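Local coordinates for prenyltransference for protein (Lavandula lanata, PDB 5HC6) that probably acts as a cis-prenyltransferase, joining isoprenoid diphosphates into a longer chain, at residues D189-A194 with W206-T211. Residues are numbered along the deposited sequence; the frame is centred on the assembly and turned at random.
Sequences DLLIRA and WQLPFT. With SO4 (sulfate ion), chain D.
Leu191 and Thr211 meet where the parallel sheet of the undecaprenyl diphosphate synthase-like fold passes from strand 190-193 to the adjacent strand 212-215, a worked example of a connection whose last residue lies beside the start of one strand as it enters the next. The closer packing lies here: Thr211 OG1 sits 3.8 Å from Leu191 CB, and Thr211 CA comes within 3.7 Å of Asp189 O. No hydrogen bond links the two segments, and the buried OG1 has no polar partner in the model. Leu191 and Leu208 meet more loosely, methyl to methyl; with CG anti to the backbone N (chi1 170°), Leu191 brings CD2 to 4.3 Å from Leu208 CD1, while Ala17 and Ile19 of strand 15-19 also touch the Leu191 side chain. The side chain of Asp189, partly exposed, instead leaves the backbone away from 206-211, and its OD2 accepts a hydrogen bond from His15 N. Further along the strand, apart from 206-211, the extended Arg193 side chain reaches Asp21, in a salt bridge, Ser201 through NH1, and a sulfate, probably from the crystallisation liquor and also bound by Arg199. O4 of that ion lies at the guanidinium edge, 3.1 Å from Arg193 NH2, in a weak hydrogen bond bent to 130°.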
ATOM      1  N   ASP A 189       3.969  -6.095  10.200  1.00 30.77           N
ATOM      2  CA  ASP A 189       3.940  -7.457   9.692  1.00 32.32           C
ATOM      3  C   ASP A 189       2.529  -7.802   9.309  1.00 30.47           C
ATOM      4  O   ASP A 189       2.302  -8.596   8.394  1.00 31.15           O
ATOM      5  CB  ASP A 189       4.411  -8.400  10.766  1.00 35.56           C
ATOM      6  CG  ASP A 189       5.795  -8.053  11.206  1.00 39.15           C
ATOM      7  OD1 ASP A 189       6.692  -8.372  10.411  1.00 42.27           O
ATOM      8  OD2 ASP A 189       5.975  -7.441  12.276  1.00 34.12           O
ATOM      9  N   LEU A 190       1.590  -7.203  10.017  1.00 27.31           N
ATOM     10  CA  LEU A 190       0.147  -7.553   9.888  1.00 32.03           C
ATOM     11  C   LEU A 190      -0.675  -6.275   9.959  1.00 32.52           C
ATOM     12  O   LEU A 190      -0.455  -5.491  10.850  1.00 32.58           O
ATOM     13  CB  LEU A 190      -0.293  -8.426  11.042  1.00 32.19           C
ATOM     14  CG  LEU A 190      -1.775  -8.738  11.183  1.00 33.71           C
ATOM     15  CD1 LEU A 190      -2.285  -9.486   9.988  1.00 33.13           C
ATOM     16  CD2 LEU A 190      -1.963  -9.554  12.448  1.00 37.46           C
ATOM     17  N   LEU A 191      -1.591  -6.062   9.018  1.00 31.00           N
ATOM     18  CA  LEU A 191      -2.412  -4.887   9.008  1.00 31.22           C
ATOM     19  C   LEU A 191      -3.824  -5.392   9.079  1.00 33.05           C
ATOM     20  O   LEU A 191      -4.238  -6.170   8.240  1.00 31.18           O
ATOM     21  CB  LEU A 191      -2.229  -4.099   7.727  1.00 35.35           C
ATOM     22  CG  LEU A 191      -3.247  -2.959   7.536  1.00 39.34           C
ATOM     23  CD1 LEU A 191      -2.975  -1.801   8.470  1.00 37.00           C
ATOM     24  CD2 LEU A 191      -3.175  -2.455   6.113  1.00 45.32           C
ATOM     25  N   ILE A 192      -4.558  -4.929  10.082  1.00 31.69           N
ATOM     26  CA  ILE A 192      -5.931  -5.344  10.278  1.00 33.66           C
ATOM     27  C   ILE A 192      -6.858  -4.186   9.879  1.00 32.28           C
ATOM     28  O   ILE A 192      -6.631  -3.040  10.269  1.00 33.46           O
ATOM     29  CB  ILE A 192      -6.195  -5.678  11.762  1.00 32.26           C
ATOM     30  CG1 ILE A 192      -5.376  -6.904  12.187  1.00 33.90           C
ATOM     31  CG2 ILE A 192      -7.688  -5.844  11.998  1.00 30.72           C
ATOM     32  CD1 ILE A 192      -5.236  -7.034  13.705  1.00 35.74           C
ATOM     33  N   ARG A 193      -7.934  -4.465   9.169  1.00 31.82           N
ATOM     34  CA  ARG A 193      -8.878  -3.372   8.897  1.00 33.27           C
ATOM     35  C   ARG A 193     -10.285  -3.863   9.181  1.00 35.80           C
ATOM     36  O   ARG A 193     -10.698  -4.826   8.586  1.00 34.68           O
ATOM     37  CB  ARG A 193      -8.765  -2.843   7.464  1.00 34.89           C
ATOM     38  CG  ARG A 193      -9.900  -1.854   7.140  1.00 34.33           C
ATOM     39  CD  ARG A 193      -9.714  -1.040   5.872  1.00 34.92           C
ATOM     40  NE  ARG A 193     -10.796  -0.062   5.783  1.00 34.96           N
ATOM     41  CZ  ARG A 193     -10.698   1.151   5.292  1.00 35.10           C
ATOM     42  NH1 ARG A 193      -9.554   1.594   4.815  1.00 35.69           N
ATOM     43  NH2 ARG A 193     -11.777   1.935   5.293  1.00 39.27           N
ATOM     44  N   ALA A 194     -10.969  -3.217  10.139  1.00 36.71           N
ATOM     45  CA  ALA A 194     -12.328  -3.550  10.497  1.00 36.38           C
ATOM     46  C   ALA A 194     -13.308  -2.922   9.486  1.00 38.38           C
ATOM     47  O   ALA A 194     -12.933  -2.000   8.780  1.00 39.26           O
ATOM     48  CB  ALA A 194     -12.629  -3.040  11.893  1.00 40.64           C
ATOM     49  N   TRP A 206       4.463   3.577   2.200  1.00 32.45           N
ATOM     50  CA  TRP A 206       5.852   3.139   2.199  1.00 30.96           C
ATOM     51  C   TRP A 206       6.061   1.876   3.108  1.00 32.74           C
ATOM     52  O   TRP A 206       6.810   0.964   2.817  1.00 32.15           O
ATOM     53  CB  TRP A 206       6.720   4.293   2.745  1.00 31.83           C
ATOM     54  CG  TRP A 206       8.120   3.807   3.025  1.00 35.28           C
ATOM     55  CD1 TRP A 206       8.555   3.180   4.150  1.00 32.46           C
ATOM     56  CD2 TRP A 206       9.244   3.881   2.135  1.00 37.28           C
ATOM     57  NE1 TRP A 206       9.875   2.841   4.008  1.00 36.21           N
ATOM     58  CE2 TRP A 206      10.326   3.261   2.786  1.00 36.59           C
ATOM     59  CE3 TRP A 206       9.438   4.409   0.840  1.00 36.70           C
ATOM     60  CZ2 TRP A 206      11.588   3.153   2.192  1.00 34.66           C
ATOM     61  CZ3 TRP A 206      10.684   4.307   0.252  1.00 37.10           C
ATOM     62  CH2 TRP A 206      11.747   3.674   0.929  1.00 38.18           C
ATOM     63  N   GLN A 207       5.406   1.882   4.235  1.00 30.52           N
ATOM     64  CA  GLN A 207       5.575   0.853   5.264  1.00 31.78           C
ATOM     65  C   GLN A 207       4.956  -0.485   4.948  1.00 33.41           C
ATOM     66  O   GLN A 207       5.227  -1.451   5.666  1.00 30.54           O
ATOM     67  CB  GLN A 207       4.987   1.374   6.584  1.00 31.58           C
ATOM     68  CG  GLN A 207       5.750   2.587   7.082  1.00 29.65           C
ATOM     69  CD  GLN A 207       5.275   3.948   6.633  1.00 35.76           C
ATOM     70  OE1 GLN A 207       4.355   4.114   5.805  1.00 35.49           O
ATOM     71  NE2 GLN A 207       5.937   4.978   7.192  1.00 39.00           N
ATOM     72  N   LEU A 208       4.265  -0.616   3.808  1.00 34.10           N
ATOM     73  CA  LEU A 208       3.461  -1.843   3.592  1.00 33.41           C
ATOM     74  C   LEU A 208       3.840  -2.882   2.487  1.00 32.03           C
ATOM     75  O   LEU A 208       2.974  -3.696   2.078  1.00 31.90           O
ATOM     76  CB  LEU A 208       2.010  -1.438   3.330  1.00 34.20           C
ATOM     77  CG  LEU A 208       1.310  -0.622   4.407  1.00 33.60           C
ATOM     78  CD1 LEU A 208      -0.131  -0.434   3.925  1.00 37.84           C
ATOM     79  CD2 LEU A 208       1.329  -1.290   5.773  1.00 34.17           C
ATOM     80  N   PRO A 209       5.082  -2.871   1.988  1.00 30.77           N
ATOM     81  CA  PRO A 209       5.359  -3.678   0.834  1.00 33.58           C
ATOM     82  C   PRO A 209       5.180  -5.169   1.036  1.00 31.65           C
ATOM     83  O   PRO A 209       4.828  -5.831   0.087  1.00 33.44           O
ATOM     84  CB  PRO A 209       6.823  -3.371   0.543  1.00 35.91           C
ATOM     85  CG  PRO A 209       7.389  -3.004   1.870  1.00 35.67           C
ATOM     86  CD  PRO A 209       6.299  -2.186   2.460  1.00 36.79           C
ATOM     87  N   PHE A 210       5.424  -5.664   2.249  1.00 33.24           N
ATOM     88  CA  PHE A 210       5.260  -7.082   2.562  1.00 35.64           C
ATOM     89  C   PHE A 210       4.320  -7.398   3.660  1.00 35.29           C
ATOM     90  O   PHE A 210       4.149  -8.542   3.966  1.00 34.95           O
ATOM     91  CB  PHE A 210       6.616  -7.774   2.801  1.00 35.89           C
ATOM     92  CG  PHE A 210       7.457  -7.746   1.588  1.00 36.58           C
ATOM     93  CD1 PHE A 210       7.180  -8.620   0.539  1.00 39.29           C
ATOM     94  CD2 PHE A 210       8.417  -6.752   1.422  1.00 35.57           C
ATOM     95  CE1 PHE A 210       7.927  -8.583  -0.634  1.00 40.22           C
ATOM     96  CE2 PHE A 210       9.156  -6.706   0.259  1.00 36.85           C
ATOM     97  CZ  PHE A 210       8.909  -7.608  -0.760  1.00 38.27           C
ATOM     98  N   THR A 211       3.635  -6.406   4.195  1.00 33.91           N
ATOM     99  CA  THR A 211       2.708  -6.678   5.252  1.00 32.84           C
ATOM    100  C   THR A 211       1.503  -7.550   4.807  1.00 33.80           C
ATOM    101  O   THR A 211       0.985  -7.451   3.706  1.00 30.57           O
ATOM    102  CB  THR A 211       2.250  -5.409   5.983  1.00 36.00           C
ATOM    103  OG1 THR A 211       0.885  -5.148   5.761  1.00 46.47           O
ATOM    104  CG2 THR A 211       3.079  -4.250   5.708  1.00 29.33           C
TER
HETATM  105  S   SO4 D 403     -12.674   5.505   3.648  1.00 84.04           S
HETATM  106  O1  SO4 D 403     -13.608   6.642   3.677  1.00 93.26           O
HETATM  107  O2  SO4 D 403     -11.948   5.418   2.311  1.00 61.77           O
HETATM  108  O3  SO4 D 403     -11.760   5.787   4.784  1.00102.74           O
HETATM  109  O4  SO4 D 403     -13.419   4.280   4.010  1.00 67.98           O